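PDB 3LUP: DegV family protein from Streptococcus agalactiae, which binds a long-chain fatty acid such as elaidic acid and may serve in lipid transport or fatty acid metabolism. Local coordinates for residues 50-55 / 235-240; 101-106 / 115-120; 127-132 / 280-285. All coordinates share one frame; numbering follows the deposited sequence.

The three contacts join parts of a two-lobed α/β fold around a lipid pocket. Interactions 1 and 3 meet on the mixed sheet, where strands 230-236 and 277-283 are neighbours; Ile-235 CD1 packs 3.9 Å from Gly-280 N, and of the residues in these segments these two touch the bound elaidic acid. Their centres nevertheless lie 24 Å apart, on opposite sides of the chain's centre. Interaction 2 sits by the parallel sheet, with the side chain of Ile-103 about 11 Å from the ligand, and its centre is 30 Å from that of interaction 1. It reaches interaction 3 through Thr-120, whose CB lies 4.2 Å from Leu-130 CD1; strand 114-116 and helix 124-138 follow each other in the chain.

Interaction 1: residues 50-55 / 235-240; sequences QYYDKL and IHSRAQ
Tyr-52 and Arg-238 pass each other in opposite directions, the arginine lying over one face of the phenol ring. Arg-238 CG makes a CH-π contact, 3.9 Å from the centroid of the Tyr-52 ring and 22° off the normal. Further along, the guanidinium comes back over the helix side of the ring, where Arg-238 CZ is 3.3 Å from Tyr-52 CD2. The two planes are 35° apart, an inclined overlap rather than a flat stack. A bend at chi2 (-114°) turns the arginine back along the ring towards helix 48-57. At the far end of the phenol, Ser-237 CB approaches the ring edge, 3.2 Å from Tyr-52 OH.

The second shell holds both partners. Tyr-51 CD2 stands over the centre of the other face of Tyr-52, 3.8 Å above its plane, so the ring is sandwiched between its helical neighbour and the arginine. Arg-238 NH2 has a salt bridge to Asp-49, which ties the guanidinium to the same helix. Ser-237 OG hydrogen-bonds Gly-273 O and Ala-276 N instead of the tyrosine hydroxyl. Behind it, His-236 ND1 accepts the N-H of Ala-239 N at 2.9 Å, with the donor tilted from the imidazole plane, a bond that spans the turn.

This turn leads into helix 240-252, with Ala-239 at the N-cap. The arrangement is a strand-to-helix loop at the C-terminal end of an inner strand of the mixed sheet, packed against a helix from another part of the chain. It lies beside the fatty-acid pocket of the DegV fold, to which Ile-235 belongs.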
loop_
_atom_site.group_PDB
_atom_site.type_symbol
_atom_site.label_atom_id
_atom_site.label_comp_id
_atom_site.label_asym_id
_atom_site.label_seq_id
_atom_site.Cartn_x
_atom_site.Cartn_y
_atom_site.Cartn_z
ATOM N N GLN A 50 -1.425 15.836 14.031
ATOM C CA GLN A 50 -1.299 15.366 15.412
ATOM C C GLN A 50 -0.372 14.165 15.449
ATOM O O GLN A 50 0.401 14.009 16.406
ATOM C CB GLN A 50 -2.654 14.964 16.000
ATOM C CG GLN A 50 -3.475 16.089 16.633
ATOM C CD GLN A 50 -4.797 15.578 17.225
ATOM O OE1 GLN A 50 -5.136 14.405 17.090
ATOM N NE2 GLN A 50 -5.538 16.460 17.878
ATOM N N TYR A 51 -0.459 13.333 14.400
ATOM C CA TYR A 51 0.333 12.119 14.292
ATOM C C TYR A 51 1.813 12.396 14.345
ATOM O O TYR A 51 2.533 11.775 15.128
ATOM C CB TYR A 51 0.057 11.361 12.998
ATOM C CG TYR A 51 1.054 10.236 12.828
ATOM C CD1 TYR A 51 0.880 9.025 13.490
ATOM C CD2 TYR A 51 2.204 10.406 12.063
ATOM C CE1 TYR A 51 1.796 8.001 13.374
ATOM C CE2 TYR A 51 3.129 9.389 11.933
ATOM C CZ TYR A 51 2.916 8.183 12.586
ATOM O OH TYR A 51 3.841 7.167 12.462
ATOM N N TYR A 52 2.267 13.303 13.482
ATOM C CA TYR A 52 3.685 13.654 13.405
ATOM C C TYR A 52 4.188 14.363 14.655
ATOM O O TYR A 52 5.331 14.166 15.070
ATOM C CB TYR A 52 3.966 14.484 12.154
ATOM C CG TYR A 52 4.074 13.648 10.907
ATOM C CD1 TYR A 52 5.213 12.868 10.660
ATOM C CD2 TYR A 52 3.051 13.639 9.965
ATOM C CE1 TYR A 52 5.323 12.081 9.504
ATOM C CE2 TYR A 52 3.147 12.871 8.800
ATOM C CZ TYR A 52 4.282 12.085 8.578
ATOM O OH TYR A 52 4.371 11.324 7.432
ATOM N N ASP A 53 3.323 15.177 15.250
ATOM C CA ASP A 53 3.601 15.782 16.547
ATOM C C ASP A 53 3.785 14.722 17.620
ATOM O O ASP A 53 4.728 14.804 18.415
ATOM C CB ASP A 53 2.479 16.726 16.951
ATOM C CG ASP A 53 2.605 18.078 16.307
ATOM O OD1 ASP A 53 3.741 18.480 15.953
ATOM O OD2 ASP A 53 1.559 18.738 16.161
ATOM N N LYS A 54 2.889 13.733 17.635
ATOM C CA LYS A 54 2.996 12.618 18.574
ATOM C C LYS A 54 4.207 11.733 18.275
ATOM O O LYS A 54 4.844 11.210 19.192
ATOM C CB LYS A 54 1.702 11.788 18.631
ATOM C CG LYS A 54 0.612 12.393 19.514
ATOM C CD LYS A 54 -0.487 11.406 19.902
ATOM C CE LYS A 54 -1.128 11.859 21.226
ATOM N NZ LYS A 54 -2.427 11.202 21.528
ATOM N N LEU A 55 4.537 11.586 16.996
ATOM C CA LEU A 55 5.746 10.865 16.602
ATOM C C LEU A 55 7.035 11.495 17.186
ATOM O O LEU A 55 7.791 10.827 17.904
ATOM C CB LEU A 55 5.817 10.741 15.080
ATOM C CG LEU A 55 6.900 9.824 14.519
ATOM C CD1 LEU A 55 6.786 8.445 15.146
ATOM C CD2 LEU A 55 6.812 9.740 12.994
ATOM N N ILE A 235 5.364 8.743 -3.683
ATOM C CA ILE A 235 4.692 8.785 -2.394
ATOM C C ILE A 235 5.728 9.132 -1.334
ATOM O O ILE A 235 6.836 8.622 -1.379
ATOM C CB ILE A 235 4.020 7.433 -2.070
ATOM C CG1 ILE A 235 3.354 6.849 -3.324
ATOM C CG2 ILE A 235 3.012 7.589 -0.934
ATOM C CD1 ILE A 235 3.629 5.378 -3.535
ATOM N N HIS A 236 5.378 10.009 -0.399
ATOM C CA HIS A 236 6.325 10.441 0.606
ATOM C C HIS A 236 5.681 10.672 1.961
ATOM O O HIS A 236 4.484 10.975 2.052
ATOM C CB HIS A 236 7.024 11.722 0.145
ATOM C CG HIS A 236 6.118 12.903 0.075
ATOM N ND1 HIS A 236 6.026 13.827 1.091
ATOM C CD2 HIS A 236 5.233 13.291 -0.871
ATOM C CE1 HIS A 236 5.137 14.748 0.765
ATOM N NE2 HIS A 236 4.644 14.448 -0.424
ATOM N N SER A 237 6.479 10.536 3.016
ATOM C CA SER A 237 6.036 10.899 4.358
ATOM C C SER A 237 6.729 12.199 4.783
ATOM O O SER A 237 7.771 12.182 5.434
ATOM C CB SER A 237 6.279 9.755 5.354
ATOM O OG SER A 237 7.654 9.379 5.388
ATOM N N ARG A 238 6.142 13.329 4.389
ATOM C CA ARG A 238 6.719 14.664 4.646
ATOM C C ARG A 238 8.142 14.795 4.077
ATOM O O ARG A 238 9.080 15.171 4.780
ATOM C CB ARG A 238 6.675 15.019 6.145
ATOM C CG ARG A 238 5.275 15.048 6.757
ATOM C CD ARG A 238 4.878 16.433 7.186
ATOM N NE ARG A 238 3.551 16.451 7.808
ATOM C CZ ARG A 238 3.305 16.793 9.074
ATOM N NH1 ARG A 238 4.297 17.144 9.890
ATOM N NH2 ARG A 238 2.055 16.775 9.527
ATOM N N ALA A 239 8.281 14.451 2.799
ATOM C CA ALA A 239 9.546 14.533 2.065
ATOM C C ALA A 239 9.261 15.178 0.712
ATOM O O ALA A 239 9.696 14.700 -0.336
ATOM C CB ALA A 239 10.179 13.146 1.899
ATOM N N GLN A 240 8.498 16.269 0.775
ATOM C CA GLN A 240 8.170 17.131 -0.359
ATOM C C GLN A 240 9.301 17.300 -1.376
ATOM O O GLN A 240 9.114 17.042 -2.566
ATOM C CB GLN A 240 7.777 18.511 0.171
ATOM C CG GLN A 240 7.090 19.398 -0.849
ATOM C CD GLN A 240 5.802 18.780 -1.346
ATOM O OE1 GLN A 240 5.124 18.046 -0.613
ATOM N NE2 GLN A 240 5.461 19.052 -2.603
#

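Interaction 2: residues 101-106 / 115-120; sequences QNIQFL and IAFPDT
Ile-103 lays its terminal methyl over one face of the Phe-117 ring, and this apolar contact carries the pairing. Ile-103 CD1 lies 3.9 Å from the centroid of the Phe-117 ring and 27° off the normal, a CH-π approach displaced towards the rim. The nearest ring atom to Ile-103 CD1 is Phe-117 CD2, at 3.5 Å. Ile-103 CG1 sits between the backbone N and the carbonyl carbon (chi1 57°), and the extended remainder of the chain carries CD1 out to the aromatic. The opposite face of the Phe-117 ring is covered from within its own segment by Ile-115 CG2, 3.6 Å above the plane, so the phenyl is held between two isoleucines. Leu-69 and Leu-72 of helix 69-81, together with Phe-91, also touch Ile-103 and continue the apolar layer.

Polar groups border this layer without bridging the two segments. Gln-104 starts out pointing away from residues 115-120, but a bend at chi2 brings its amide back until Gln-104 NE2 is 3.9 Å from Phe-117 CB. That is van der Waals packing, with the amide and ring planes 78° apart. The hydrogen bond of NE2 goes to Trp-100 O, while the indole NE1 of the same tryptophan binds Phe-117 O.

Backbone bonds shape each side separately. Leu-106 N binds Ile-103 O at 3.1 Å, closing a type I turn from Ile-103 to Leu-106. On the other side, Ala-116 pairs with Val-87 and Gly-89, placing Phe-117 just beyond an outermost strand of the parallel sheet. The chemistry is consistent with mainly dispersive, hydrophobic cohesion between the segments, while Gln-104 NE2 and Phe-117 O both bond to Trp-100.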
loop_
_atom_site.group_PDB
_atom_site.type_symbol
_atom_site.label_atom_id
_atom_site.label_comp_id
_atom_site.label_asym_id
_atom_site.label_seq_id
_atom_site.Cartn_x
_atom_site.Cartn_y
_atom_site.Cartn_z
ATOM N N GLN A 101 -3.411 -13.559 5.767
ATOM C CA GLN A 101 -3.493 -14.943 6.201
ATOM C C GLN A 101 -4.595 -15.158 7.228
ATOM O O GLN A 101 -5.253 -16.214 7.238
ATOM C CB GLN A 101 -2.166 -15.416 6.760
ATOM C CG GLN A 101 -2.039 -16.922 6.674
ATOM C CD GLN A 101 -0.599 -17.400 6.546
ATOM O OE1 GLN A 101 -0.166 -18.259 7.318
ATOM N NE2 GLN A 101 0.145 -16.859 5.564
ATOM N N ASN A 102 -4.792 -14.155 8.082
ATOM C CA ASN A 102 -5.766 -14.252 9.162
ATOM C C ASN A 102 -7.223 -14.184 8.722
ATOM O O ASN A 102 -8.091 -14.730 9.393
ATOM C CB ASN A 102 -5.474 -13.225 10.257
ATOM C CG ASN A 102 -4.396 -13.693 11.211
ATOM O OD1 ASN A 102 -4.421 -14.828 11.668
ATOM N ND2 ASN A 102 -3.443 -12.826 11.511
ATOM N N ILE A 103 -7.496 -13.538 7.593
ATOM C CA ILE A 103 -8.876 -13.406 7.120
ATOM C C ILE A 103 -9.348 -14.554 6.243
ATOM O O ILE A 103 -10.525 -14.591 5.905
ATOM C CB ILE A 103 -9.127 -12.093 6.330
ATOM C CG1 ILE A 103 -8.180 -11.983 5.145
ATOM C CG2 ILE A 103 -8.983 -10.894 7.216
ATOM C CD1 ILE A 103 -8.563 -10.927 4.200
ATOM N N GLN A 104 -8.449 -15.475 5.874
ATOM C CA GLN A 104 -8.743 -16.504 4.858
ATOM C C GLN A 104 -9.868 -17.464 5.229
ATOM O O GLN A 104 -10.631 -17.914 4.355
ATOM C CB GLN A 104 -7.500 -17.323 4.502
ATOM C CG GLN A 104 -6.403 -16.573 3.771
ATOM C CD GLN A 104 -6.907 -15.755 2.595
ATOM O OE1 GLN A 104 -7.379 -16.293 1.589
ATOM N NE2 GLN A 104 -6.797 -14.432 2.717
ATOM N N PHE A 105 -9.968 -17.793 6.514
ATOM C CA PHE A 105 -10.991 -18.731 6.965
ATOM C C PHE A 105 -12.383 -18.152 6.727
ATOM O O PHE A 105 -13.341 -18.893 6.543
ATOM C CB PHE A 105 -10.783 -19.120 8.433
ATOM C CG PHE A 105 -11.257 -18.083 9.418
ATOM C CD1 PHE A 105 -10.544 -16.896 9.605
ATOM C CD2 PHE A 105 -12.415 -18.297 10.168
ATOM C CE1 PHE A 105 -10.983 -15.934 10.517
ATOM C CE2 PHE A 105 -12.861 -17.346 11.087
ATOM C CZ PHE A 105 -12.143 -16.163 11.264
ATOM N N LEU A 106 -12.478 -16.828 6.696
ATOM C CA LEU A 106 -13.757 -16.150 6.528
ATOM C C LEU A 106 -14.490 -16.477 5.227
ATOM O O LEU A 106 -15.718 -16.398 5.171
ATOM C CB LEU A 106 -13.613 -14.635 6.720
ATOM C CG LEU A 106 -13.456 -14.108 8.162
ATOM C CD1 LEU A 106 -13.548 -12.586 8.204
ATOM C CD2 LEU A 106 -14.497 -14.708 9.108
ATOM N N ILE A 115 -16.370 -14.958 -2.900
ATOM C CA ILE A 115 -15.408 -14.061 -2.259
ATOM C C ILE A 115 -13.990 -14.390 -2.679
ATOM O O ILE A 115 -13.573 -15.546 -2.621
ATOM C CB ILE A 115 -15.488 -14.176 -0.722
ATOM C CG1 ILE A 115 -16.911 -13.914 -0.240
ATOM C CG2 ILE A 115 -14.523 -13.213 -0.056
ATOM C CD1 ILE A 115 -17.181 -14.411 1.169
ATOM N N ALA A 116 -13.243 -13.371 -3.090
ATOM C CA ALA A 116 -11.822 -13.557 -3.365
ATOM C C ALA A 116 -10.996 -12.512 -2.633
ATOM O O ALA A 116 -11.243 -11.303 -2.765
ATOM C CB ALA A 116 -11.546 -13.532 -4.855
ATOM N N PHE A 117 -10.041 -12.996 -1.835
ATOM C CA PHE A 117 -9.088 -12.148 -1.135
ATOM C C PHE A 117 -7.669 -12.411 -1.652
ATOM O O PHE A 117 -6.834 -12.932 -0.910
ATOM C CB PHE A 117 -9.104 -12.413 0.376
ATOM C CG PHE A 117 -10.386 -12.022 1.085
ATOM C CD1 PHE A 117 -11.138 -10.921 0.683
ATOM C CD2 PHE A 117 -10.819 -12.755 2.195
ATOM C CE1 PHE A 117 -12.318 -10.584 1.353
ATOM C CE2 PHE A 117 -11.990 -12.420 2.874
ATOM C CZ PHE A 117 -12.738 -11.338 2.456
ATOM N N PRO A 118 -7.375 -12.039 -2.919
ATOM C CA PRO A 118 -6.002 -12.292 -3.425
ATOM C C PRO A 118 -4.960 -11.437 -2.693
ATOM O O PRO A 118 -5.259 -10.311 -2.244
ATOM C CB PRO A 118 -6.087 -11.890 -4.898
ATOM C CG PRO A 118 -7.195 -10.839 -4.931
ATOM C CD PRO A 118 -8.182 -11.224 -3.856
ATOM N N ASP A 119 -3.755 -11.977 -2.545
ATOM C CA ASP A 119 -2.705 -11.240 -1.870
ATOM C C ASP A 119 -2.226 -10.135 -2.801
ATOM O O ASP A 119 -1.714 -10.397 -3.895
ATOM C CB ASP A 119 -1.561 -12.173 -1.463
ATOM C CG ASP A 119 -0.395 -11.436 -0.793
ATOM O OD1 ASP A 119 -0.559 -10.276 -0.329
ATOM O OD2 ASP A 119 0.697 -12.042 -0.726
ATOM N N THR A 120 -2.397 -8.896 -2.364
ATOM C CA THR A 120 -2.066 -7.763 -3.215
ATOM C C THR A 120 -0.576 -7.549 -3.280
ATOM O O THR A 120 -0.096 -6.979 -4.242
ATOM C CB THR A 120 -2.738 -6.465 -2.762
ATOM O OG1 THR A 120 -2.211 -6.072 -1.484
ATOM C CG2 THR A 120 -4.245 -6.655 -2.676
#

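Interaction 3: residues 127-132 / 280-285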
loop_
_atom_site.group_PDB
_atom_site.type_symbol
_atom_site.label_atom_id
_atom_site.label_comp_id
_atom_site.label_asym_id
_atom_site.label_seq_id
_atom_site.Cartn_x
_atom_site.Cartn_y
_atom_site.Cartn_z
ATOM N N GLN A 127 -2.298 -0.379 -4.417
ATOM C CA GLN A 127 -3.438 -1.040 -3.806
ATOM C C GLN A 127 -4.735 -0.341 -4.229
ATOM O O GLN A 127 -5.684 -0.998 -4.669
ATOM C CB GLN A 127 -3.305 -1.029 -2.283
ATOM C CG GLN A 127 -3.914 -2.247 -1.556
ATOM C CD GLN A 127 -4.000 -2.038 -0.050
ATOM O OE1 GLN A 127 -3.114 -1.447 0.565
ATOM N NE2 GLN A 127 -5.073 -2.512 0.547
ATOM N N GLY A 128 -4.749 0.989 -4.134
ATOM C CA GLY A 128 -5.936 1.783 -4.395
ATOM C C GLY A 128 -6.290 1.700 -5.851
ATOM O O GLY A 128 -7.465 1.593 -6.216
ATOM N N ASN A 129 -5.262 1.737 -6.688
ATOM C CA ASN A 129 -5.419 1.517 -8.124
ATOM C C ASN A 129 -6.050 0.167 -8.456
ATOM O O ASN A 129 -6.863 0.091 -9.356
ATOM C CB ASN A 129 -4.075 1.638 -8.835
ATOM C CG ASN A 129 -3.560 3.083 -8.914
ATOM O OD1 ASN A 129 -2.400 3.299 -9.269
ATOM N ND2 ASN A 129 -4.416 4.066 -8.605
ATOM N N LEU A 130 -5.693 -0.885 -7.716
ATOM C CA LEU A 130 -6.323 -2.194 -7.908
ATOM C C LEU A 130 -7.822 -2.154 -7.674
ATOM O O LEU A 130 -8.592 -2.737 -8.427
ATOM C CB LEU A 130 -5.689 -3.264 -7.018
ATOM C CG LEU A 130 -4.299 -3.734 -7.453
ATOM C CD1 LEU A 130 -3.708 -4.653 -6.386
ATOM C CD2 LEU A 130 -4.313 -4.401 -8.824
ATOM N N VAL A 131 -8.222 -1.468 -6.614
ATOM C CA VAL A 131 -9.625 -1.291 -6.293
ATOM C C VAL A 131 -10.323 -0.614 -7.466
ATOM O O VAL A 131 -11.256 -1.168 -8.045
ATOM C CB VAL A 131 -9.784 -0.463 -4.994
ATOM C CG1 VAL A 131 -11.239 -0.099 -4.737
ATOM C CG2 VAL A 131 -9.169 -1.218 -3.798
ATOM N N ARG A 132 -9.839 0.570 -7.826
ATOM C CA ARG A 132 -10.307 1.293 -8.994
ATOM C C ARG A 132 -10.363 0.422 -10.265
ATOM O O ARG A 132 -11.363 0.437 -10.978
ATOM C CB ARG A 132 -9.412 2.511 -9.201
ATOM C CG ARG A 132 -9.922 3.544 -10.173
ATOM C CD ARG A 132 -9.525 3.237 -11.603
ATOM N NE ARG A 132 -8.102 2.928 -11.713
ATOM C CZ ARG A 132 -7.137 3.840 -11.788
ATOM N NH1 ARG A 132 -5.871 3.451 -11.897
ATOM N NH2 ARG A 132 -7.430 5.137 -11.754
ATOM N N GLY A 280 5.366 3.762 -6.586
ATOM C CA GLY A 280 4.625 2.552 -6.893
ATOM C C GLY A 280 4.081 2.673 -8.299
ATOM O O GLY A 280 3.618 3.761 -8.688
ATOM N N ILE A 281 4.162 1.573 -9.058
ATOM C CA ILE A 281 3.565 1.496 -10.389
ATOM C C ILE A 281 2.463 0.433 -10.447
ATOM O O ILE A 281 2.514 -0.582 -9.737
ATOM C CB ILE A 281 4.615 1.255 -11.522
ATOM C CG1 ILE A 281 5.127 -0.193 -11.508
ATOM C CG2 ILE A 281 5.741 2.335 -11.492
ATOM C CD1 ILE A 281 6.099 -0.542 -12.618
ATOM N N THR A 282 1.469 0.691 -11.288
ATOM C CA THR A 282 0.354 -0.209 -11.480
ATOM C C THR A 282 0.039 -0.219 -12.960
ATOM O O THR A 282 -0.014 0.848 -13.573
ATOM C CB THR A 282 -0.913 0.283 -10.737
ATOM O OG1 THR A 282 -0.593 0.520 -9.370
ATOM C CG2 THR A 282 -2.021 -0.740 -10.802
ATOM N N PRO A 283 -0.188 -1.420 -13.540
ATOM C CA PRO A 283 -0.606 -1.507 -14.933
ATOM C C PRO A 283 -1.902 -0.736 -15.159
ATOM O O PRO A 283 -2.787 -0.750 -14.310
ATOM C CB PRO A 283 -0.876 -2.999 -15.122
ATOM C CG PRO A 283 -0.132 -3.667 -14.031
ATOM C CD PRO A 283 -0.139 -2.748 -12.894
ATOM N N LYS A 284 -2.007 -0.058 -16.291
ATOM C CA LYS A 284 -3.281 0.510 -16.681
ATOM C C LYS A 284 -4.293 -0.584 -17.004
ATOM O O LYS A 284 -3.972 -1.607 -17.618
ATOM C CB LYS A 284 -3.133 1.476 -17.851
ATOM C CG LYS A 284 -2.579 2.798 -17.421
ATOM C CD LYS A 284 -2.590 3.797 -18.537
ATOM C CE LYS A 284 -1.669 4.933 -18.177
ATOM N NZ LYS A 284 -1.770 6.033 -19.149
ATOM N N ASN A 285 -5.511 -0.346 -16.540
ATOM C CA ASN A 285 -6.658 -1.173 -16.842
ATOM C C ASN A 285 -6.994 -1.144 -18.337
ATOM O O ASN A 285 -6.691 -2.087 -19.072
ATOM C CB ASN A 285 -7.857 -0.665 -16.036
ATOM C CG ASN A 285 -8.806 -1.770 -15.660
ATOM O OD1 ASN A 285 -8.394 -2.775 -15.088
ATOM N ND2 ASN A 285 -10.082 -1.596 -15.974
HETATM O O HOH W 1 -3.603 1.341 -12.755
#
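The flat amide of Asn-129 meets Thr-282 directly through its oxygen. A second flat group of the same helix, the guanidinium of Arg-132, has a water in its plane at the edge and reaches the strand through it. The setting is the two-lobed α/β fold of the DegV family. Helix 124-138, which follows the parallel sheet in the chain, packs here against strand 277-283 in the interior of the mixed sheet.

The direct bond is weak. Thr-282 OG1 donates to Asn-129 OD1 over 3.3 Å, approaching from the CB side of the amide, with a C=O···O angle of about 112° at OD1. The side chains cross at a slant, and the contact has an apolar half as well, because Thr-282 CG2 lies 3.7 Å from Asn-129 CB. The threonine torsion (chi1 -53°) sets OG1 beside its own backbone N and anti to the carbonyl carbon, so the hydroxyl and the methyl both face the helix. Pro-126, one residue before the helical segment, also touches Thr-282, while Pro-17 and Asp-231 adjoin Asn-129.

Asp-231, outside both segments, connects the two parts of the contact. It belongs to the neighbouring strand 230-236 and pairs through its backbone with Thr-282. Its carboxylate oxygen OD2 is the salt-bridge partner of Arg-132 NH1. On the pocket side, Gly-280 touches the bound elaidic acid, whereas the side chain of Thr-282 is about 8 Å from it.

Near the end of the strand, a water bridges the two segments: it accepts a weak bond from Arg-132 NH1 at 3.2 Å and donates to Pro-283 O at 2.7 Å.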